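Local coordinates for protein RNA polymerase sigma-H factor (Fusobacterium nucleatum subsp. nucleatum, PDB 3MZY) that probably acts as a sigma-70 family initiation factor, directing RNA polymerase to specific promoters and being released once transcription has begun, at residues 11-14 and 15-19; 111-114 and 115-118; 123-126 and 127-131. All coordinates share one frame; numbering follows the deposited sequence.

Contact 1 of 3, residues 11-14 and 15-19; sequences GILG and LLKAI
Residues 11-14 and 15-19 form two successive turns of helix 8-21, and four consecutive i to i+4 bonds join them: Leu15 N to Gly11 O, Leu16 N to Ile12 O, Lys17 N to Leu13 O and Ala18 N to Gly14 O. The four are nearly equal in length, Ala18 N to Gly14 O measuring 2.8 Å. The straightest is that of Leu16, with 172° at the hydrogen. Leu13 CA and Leu16 CA lie 5.1 Å apart, as expected three residues on in a helix.

Side-chain packing between the turns is light. Ile12 and Leu16 lie side by side and point the same way, with Ile12 CG2 4.2 Å from Leu16 CD2. That methyl of Ile12 stands anti to its own backbone N (chi1 -57° for the CG1 branch), the rotation that lays it alongside the leucine one turn on. Both residues are covered by helix 91-109, where Phe102 touches each. Leu13 CD2 comes within 4.2 Å of Lys17 CE; the lysine chain, extended beyond CG, carries NZ past the leucine to a salt bridge with Glu40 on helix 29-50. Elsewhere the side chains meet backbone oxygens of the preceding turn, as where Ala18 CB rests 3.5 Å from Gly14 O.

Leu15 faces helices 29-50 and 112-121, touching Ile37, Leu118 and Leu121, while Ala18 meets Phe29 and Cys36. The helix belongs to the sigma-70 region 2 part of the chain. Residues 11-19 are apolar but for Lys17, and their peptide groups satisfy one another within the helix, so that its sides can be buried among neighbouring helices, with the lysine charge paired at the more exposed margin.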
loop_
_atom_site.group_PDB
_atom_site.type_symbol
_atom_site.label_atom_id
_atom_site.label_comp_id
_atom_site.label_asym_id
_atom_site.label_seq_id
_atom_site.Cartn_x
_atom_site.Cartn_y
_atom_site.Cartn_z
ATOM N N GLY A 11 6.406 -3.090 1.701
ATOM C CA GLY A 11 5.113 -3.137 1.003
ATOM C C GLY A 11 4.257 -1.911 1.250
ATOM O O GLY A 11 3.848 -1.223 0.301
ATOM N N ILE A 12 4.031 -1.623 2.533
ATOM C CA ILE A 12 3.302 -0.459 2.967
ATOM C C ILE A 12 3.923 0.820 2.437
ATOM O O ILE A 12 3.206 1.689 1.933
ATOM C CB ILE A 12 3.224 -0.382 4.512
ATOM C CG1 ILE A 12 2.578 -1.659 5.070
ATOM C CG2 ILE A 12 2.483 0.870 4.947
ATOM C CD1 ILE A 12 2.392 -1.670 6.578
ATOM N N LEU A 13 5.243 0.949 2.564
ATOM C CA LEU A 13 5.931 2.139 2.070
ATOM C C LEU A 13 5.628 2.280 0.572
ATOM O O LEU A 13 5.188 3.351 0.121
ATOM C CB LEU A 13 7.449 2.022 2.282
ATOM C CG LEU A 13 8.340 3.249 2.511
ATOM C CD1 LEU A 13 9.677 3.035 1.792
ATOM C CD2 LEU A 13 7.710 4.596 2.087
ATOM N N GLY A 14 5.865 1.188 -0.172
ATOM C CA GLY A 14 5.569 1.096 -1.606
ATOM C C GLY A 14 4.175 1.608 -1.924
ATOM O O GLY A 14 4.008 2.399 -2.851
ATOM N N LEU A 15 3.190 1.191 -1.129
ATOM C CA LEU A 15 1.811 1.574 -1.341
ATOM C C LEU A 15 1.581 3.066 -1.092
ATOM O O LEU A 15 0.908 3.731 -1.885
ATOM C CB LEU A 15 0.864 0.734 -0.465
ATOM C CG LEU A 15 -0.623 1.140 -0.406
ATOM C CD1 LEU A 15 -1.335 0.888 -1.728
ATOM C CD2 LEU A 15 -1.367 0.425 0.708
ATOM N N LEU A 16 2.113 3.569 0.026
ATOM C CA LEU A 16 2.053 4.975 0.384
ATOM C C LEU A 16 2.676 5.856 -0.694
ATOM O O LEU A 16 2.212 6.974 -0.945
ATOM C CB LEU A 16 2.774 5.192 1.713
ATOM C CG LEU A 16 1.998 5.471 3.005
ATOM C CD1 LEU A 16 0.590 4.892 2.990
ATOM C CD2 LEU A 16 2.795 4.943 4.189
ATOM N N LYS A 17 3.736 5.339 -1.309
ATOM C CA LYS A 17 4.388 5.983 -2.447
ATOM C C LYS A 17 3.460 5.957 -3.647
ATOM O O LYS A 17 3.263 6.978 -4.303
ATOM C CB LYS A 17 5.700 5.271 -2.794
ATOM C CG LYS A 17 6.908 5.774 -2.016
ATOM C CD LYS A 17 8.210 5.274 -2.631
ATOM C CE LYS A 17 9.366 5.456 -1.677
ATOM N NZ LYS A 17 10.655 5.135 -2.349
ATOM N N ALA A 18 2.889 4.783 -3.920
ATOM C CA ALA A 18 1.910 4.622 -4.985
ATOM C C ALA A 18 0.839 5.708 -4.902
ATOM O O ALA A 18 0.563 6.392 -5.885
ATOM C CB ALA A 18 1.275 3.242 -4.916
ATOM N N ILE A 19 0.268 5.860 -3.707
ATOM C CA ILE A 19 -0.816 6.785 -3.445
ATOM C C ILE A 19 -0.386 8.249 -3.619
ATOM O O ILE A 19 -1.119 9.040 -4.207
ATOM C CB ILE A 19 -1.368 6.584 -2.008
ATOM C CG1 ILE A 19 -1.960 5.185 -1.843
ATOM C CG2 ILE A 19 -2.406 7.679 -1.638
ATOM C CD1 ILE A 19 -2.164 4.770 -0.389
#

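Contact 2 of 3, residues 111-114 and 115-118; sequences SKFE and KEVL
The Glu116 carboxylate stands between two side chains of the preceding turn, one charged and one aromatic. Its OE1 makes a long salt bridge with Lys112 NZ at 4.0 Å, a weak attraction near the surface. Its OE2 lies 4.0 Å from Phe113 CD1, and the carboxylate is nearly perpendicular to the ring, the planes 82° apart.

Phe113 takes the apolar role. With CG anti to the backbone N (chi1 -170°), its ring reaches Val117, Phe113 CE1 lying 3.8 Å from Val117 CG2. The ring also has a cation-pi partner in Lys136, and the side chain packs on Ile141 and Thr144.

Backbone bonds continue the helix, from Lys115 N to Ser111 O through Leu118 N to Glu114 O. At its start two reciprocal bonds form: Ser111 OG accepts from Glu114 N at 2.8 Å, and Glu114 OE1 accepts from Ser111 N at the same length. The amide of Ser111 meets the carboxylate from above, 36° out of its plane. The other oxygen, Glu114 OE2, is gripped by Lys151 and Arg147 of helix 138-159, so the glutamate ties the helix start to that helix and its negative charge is probably well stabilised. The reciprocal pairing of N-cap serine and the glutamate three residues later is a classic capping box, here opening helix 112-121.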
loop_
_atom_site.group_PDB
_atom_site.type_symbol
_atom_site.label_atom_id
_atom_site.label_comp_id
_atom_site.label_asym_id
_atom_site.label_seq_id
_atom_site.Cartn_x
_atom_site.Cartn_y
_atom_site.Cartn_z
ATOM N N SER A 111 -12.777 -2.083 6.227
ATOM C CA SER A 111 -13.635 -3.252 6.325
ATOM C C SER A 111 -12.771 -4.547 6.411
ATOM O O SER A 111 -11.553 -4.529 6.173
ATOM C CB SER A 111 -14.544 -3.302 5.097
ATOM O OG SER A 111 -13.806 -3.717 3.935
ATOM N N LYS A 112 -13.395 -5.661 6.766
ATOM C CA LYS A 112 -12.723 -6.961 6.693
ATOM C C LYS A 112 -12.231 -7.264 5.250
ATOM O O LYS A 112 -11.093 -7.705 5.055
ATOM C CB LYS A 112 -13.661 -8.063 7.175
ATOM C CG LYS A 112 -12.991 -9.402 7.346
ATOM C CD LYS A 112 -13.952 -10.543 7.038
ATOM C CE LYS A 112 -13.360 -11.855 7.482
ATOM N NZ LYS A 112 -14.092 -12.984 6.868
ATOM N N PHE A 113 -13.082 -7.002 4.254
ATOM C CA PHE A 113 -12.730 -7.160 2.831
ATOM C C PHE A 113 -11.528 -6.280 2.444
ATOM O O PHE A 113 -10.552 -6.767 1.870
ATOM C CB PHE A 113 -13.958 -6.870 1.939
ATOM C CG PHE A 113 -13.773 -7.233 0.476
ATOM C CD1 PHE A 113 -12.864 -8.223 0.078
ATOM C CD2 PHE A 113 -14.542 -6.599 -0.503
ATOM C CE1 PHE A 113 -12.695 -8.569 -1.273
ATOM C CE2 PHE A 113 -14.403 -6.937 -1.859
ATOM C CZ PHE A 113 -13.460 -7.929 -2.252
ATOM N N GLU A 114 -11.596 -5.000 2.779
ATOM C CA GLU A 114 -10.486 -4.075 2.532
ATOM C C GLU A 114 -9.179 -4.543 3.184
ATOM O O GLU A 114 -8.108 -4.456 2.570
ATOM C CB GLU A 114 -10.861 -2.670 2.987
ATOM C CG GLU A 114 -11.840 -1.978 2.070
ATOM C CD GLU A 114 -12.530 -0.767 2.712
ATOM O OE1 GLU A 114 -12.381 -0.559 3.949
ATOM O OE2 GLU A 114 -13.235 -0.025 1.978
ATOM N N LYS A 115 -9.270 -5.070 4.403
ATOM C CA LYS A 115 -8.101 -5.617 5.098
ATOM C C LYS A 115 -7.545 -6.875 4.417
ATOM O O LYS A 115 -6.319 -7.077 4.372
ATOM C CB LYS A 115 -8.432 -5.944 6.548
ATOM C CG LYS A 115 -8.586 -4.719 7.443
ATOM C CD LYS A 115 -9.263 -5.148 8.715
ATOM C CE LYS A 115 -9.115 -4.128 9.770
ATOM N NZ LYS A 115 -9.977 -4.461 10.959
ATOM N N GLU A 116 -8.442 -7.723 3.919
ATOM C CA GLU A 116 -8.035 -8.968 3.266
ATOM C C GLU A 116 -7.260 -8.632 1.995
ATOM O O GLU A 116 -6.235 -9.240 1.721
ATOM C CB GLU A 116 -9.251 -9.835 2.919
ATOM C CG GLU A 116 -9.827 -10.637 4.066
ATOM C CD GLU A 116 -11.103 -11.391 3.669
ATOM O OE1 GLU A 116 -11.275 -12.554 4.114
ATOM O OE2 GLU A 116 -11.936 -10.827 2.907
ATOM N N VAL A 117 -7.756 -7.646 1.248
ATOM C CA VAL A 117 -7.120 -7.185 0.020
ATOM C C VAL A 117 -5.764 -6.530 0.306
ATOM O O VAL A 117 -4.759 -6.827 -0.348
ATOM C CB VAL A 117 -8.058 -6.226 -0.779
ATOM C CG1 VAL A 117 -7.277 -5.458 -1.864
ATOM C CG2 VAL A 117 -9.221 -7.015 -1.412
ATOM N N LEU A 118 -5.744 -5.644 1.295
ATOM C CA LEU A 118 -4.522 -4.948 1.709
ATOM C C LEU A 118 -3.413 -5.941 2.026
ATOM O O LEU A 118 -2.290 -5.789 1.548
ATOM C CB LEU A 118 -4.815 -4.074 2.935
ATOM C CG LEU A 118 -3.679 -3.221 3.501
ATOM C CD1 LEU A 118 -3.221 -2.166 2.465
ATOM C CD2 LEU A 118 -4.085 -2.558 4.836
#

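Contact 3 of 3, residues 123-126 and 127-131; sequences RGYS and YREIA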
loop_
_atom_site.group_PDB
_atom_site.type_symbol
_atom_site.label_atom_id
_atom_site.label_comp_id
_atom_site.label_asym_id
_atom_site.label_seq_id
_atom_site.Cartn_x
_atom_site.Cartn_y
_atom_site.Cartn_z
ATOM N N ARG A 123 1.992 -7.422 0.015
ATOM C CA ARG A 123 2.956 -8.508 -0.223
ATOM C C ARG A 123 3.237 -8.711 -1.729
ATOM O O ARG A 123 3.800 -9.734 -2.133
ATOM C CB ARG A 123 2.484 -9.808 0.443
ATOM C CG ARG A 123 2.563 -9.792 1.953
ATOM C CD ARG A 123 1.734 -10.923 2.581
ATOM N NE ARG A 123 1.935 -11.009 4.030
ATOM C CZ ARG A 123 1.426 -10.160 4.935
ATOM N NH1 ARG A 123 0.671 -9.121 4.565
ATOM N NH2 ARG A 123 1.677 -10.344 6.228
ATOM N N GLY A 124 2.807 -7.751 -2.555
ATOM C CA GLY A 124 3.232 -7.695 -3.959
ATOM C C GLY A 124 2.474 -8.601 -4.912
ATOM O O GLY A 124 2.997 -8.991 -5.979
ATOM N N TYR A 125 1.242 -8.942 -4.528
ATOM C CA TYR A 125 0.352 -9.741 -5.346
ATOM C C TYR A 125 -0.468 -8.810 -6.224
ATOM O O TYR A 125 -0.874 -7.737 -5.776
ATOM C CB TYR A 125 -0.555 -10.570 -4.449
ATOM C CG TYR A 125 0.181 -11.690 -3.767
ATOM C CD1 TYR A 125 0.582 -12.809 -4.481
ATOM C CD2 TYR A 125 0.522 -11.603 -2.414
ATOM C CE1 TYR A 125 1.282 -13.834 -3.859
ATOM C CE2 TYR A 125 1.204 -12.623 -1.783
ATOM C CZ TYR A 125 1.583 -13.730 -2.514
ATOM O OH TYR A 125 2.285 -14.722 -1.904
ATOM N N SER A 126 -0.700 -9.199 -7.474
ATOM C CA SER A 126 -1.434 -8.341 -8.401
ATOM C C SER A 126 -2.928 -8.478 -8.119
ATOM O O SER A 126 -3.353 -9.455 -7.485
ATOM C CB SER A 126 -1.147 -8.744 -9.835
ATOM O OG SER A 126 -1.676 -10.037 -10.059
ATOM N N TYR A 127 -3.725 -7.523 -8.596
ATOM C CA TYR A 127 -5.155 -7.551 -8.341
ATOM C C TYR A 127 -5.757 -8.841 -8.899
ATOM O O TYR A 127 -6.669 -9.408 -8.309
ATOM C CB TYR A 127 -5.848 -6.287 -8.881
ATOM C CG TYR A 127 -6.139 -6.292 -10.367
ATOM C CD1 TYR A 127 -7.425 -6.542 -10.846
ATOM C CD2 TYR A 127 -5.123 -6.069 -11.295
ATOM C CE1 TYR A 127 -7.687 -6.557 -12.229
ATOM C CE2 TYR A 127 -5.370 -6.075 -12.670
ATOM C CZ TYR A 127 -6.646 -6.320 -13.135
ATOM O OH TYR A 127 -6.880 -6.322 -14.501
ATOM N N ARG A 128 -5.227 -9.315 -10.024
ATOM C CA ARG A 128 -5.664 -10.582 -10.602
ATOM C C ARG A 128 -5.348 -11.743 -9.669
ATOM O O ARG A 128 -6.164 -12.649 -9.490
ATOM C CB ARG A 128 -4.998 -10.823 -11.947
ATOM C CG ARG A 128 -5.439 -9.855 -12.995
ATOM C CD ARG A 128 -4.769 -10.164 -14.306
ATOM N NE ARG A 128 -5.052 -11.523 -14.747
ATOM C CZ ARG A 128 -4.183 -12.276 -15.406
ATOM N NH1 ARG A 128 -4.516 -13.502 -15.780
ATOM N NH2 ARG A 128 -2.978 -11.801 -15.688
ATOM N N GLU A 129 -4.163 -11.712 -9.076
ATOM C CA GLU A 129 -3.763 -12.775 -8.175
ATOM C C GLU A 129 -4.588 -12.718 -6.902
ATOM O O GLU A 129 -4.900 -13.761 -6.323
ATOM C CB GLU A 129 -2.267 -12.702 -7.870
ATOM C CG GLU A 129 -1.361 -13.011 -9.063
ATOM C CD GLU A 129 0.111 -12.759 -8.768
ATOM O OE1 GLU A 129 0.416 -11.905 -7.903
ATOM O OE2 GLU A 129 0.978 -13.413 -9.406
ATOM N N ILE A 130 -4.975 -11.508 -6.488
ATOM C CA ILE A 130 -5.766 -11.320 -5.276
ATOM C C ILE A 130 -7.186 -11.881 -5.484
ATOM O O ILE A 130 -7.738 -12.548 -4.596
ATOM C CB ILE A 130 -5.763 -9.815 -4.818
ATOM C CG1 ILE A 130 -4.348 -9.389 -4.388
ATOM C CG2 ILE A 130 -6.761 -9.560 -3.675
ATOM C CD1 ILE A 130 -4.149 -7.877 -4.255
ATOM N N ALA A 131 -7.773 -11.612 -6.651
ATOM C CA ALA A 131 -9.050 -12.224 -7.037
ATOM C C ALA A 131 -9.015 -13.746 -6.881
ATOM O O ALA A 131 -9.903 -14.334 -6.267
ATOM C CB ALA A 131 -9.397 -11.858 -8.455
#
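Polar bonds dominate where the loop 123-126 enters helix 127-134. Ser126 N donates to Glu129 OE1, 3.0 Å away, in a nearly straight bond. It arrives on the anti side of the carboxylate, 33° out of its plane. In return Ser126 OG accepts from Glu129 N at 3.2 Å. The serine hydroxyl sits between its own backbone N and carbonyl carbon (chi1 66°), which turns it back over the first helical turn. Ile130 N adds a 2.8 Å backbone bond to Ser126 O. Glu129 OE1 is also a polar oxygen at an aromatic edge, near the plane of the Tyr125 ring and 3.5 Å from Tyr125 CD1, while ring and carboxylate planes stand 60° apart.

Ser126 as N-cap and Glu129 thus form a capping box, and the helix before it ends in a Schellman motif with Gly124 as C-prime residue at positive phi: Tyr125 N returns to Tyr120 O, and Gly124 N to Leu121 O. The arrangement is consistent with region 4 of sigma-70 factors, in which helices 127-134 and 138-159 would form the helix-turn-helix.

Apolar contacts flank these bonds. Tyr125 CB touches Ile130 CG1 at 4.0 Å. On the helical side, Arg128 CG lies 3.7 Å above one face of the Tyr127 ring, offset toward its rim. The Tyr127 side chain reaches Leu138 and Ile145 of helix 138-159, and Ile130 packs on Ile141 of the same helix.

Contacts 1, 2 and 3 follow one another along the chain, but the fold brings them together. Contact 1 has its centre about 4 Å from the centre of the chain; those of contacts 2 and 3 lie about 12 Å from it. Between centres, contacts 1 and 2 are about 16 Å apart, 1 and 3 about 15 Å, 2 and 3 about 13 Å. Leu15 CD2 packs on Leu118 CD1 at 3.6 Å, joining the region 2 part (contact 1) to what is probably a region 4 part (contacts 2 and 3). Contacts 2 and 3 touch less closely, Val117 O lying 4.1 Å from Ile130 CD1. Contacts 1 and 3 do not touch, although helix 29-50 borders both.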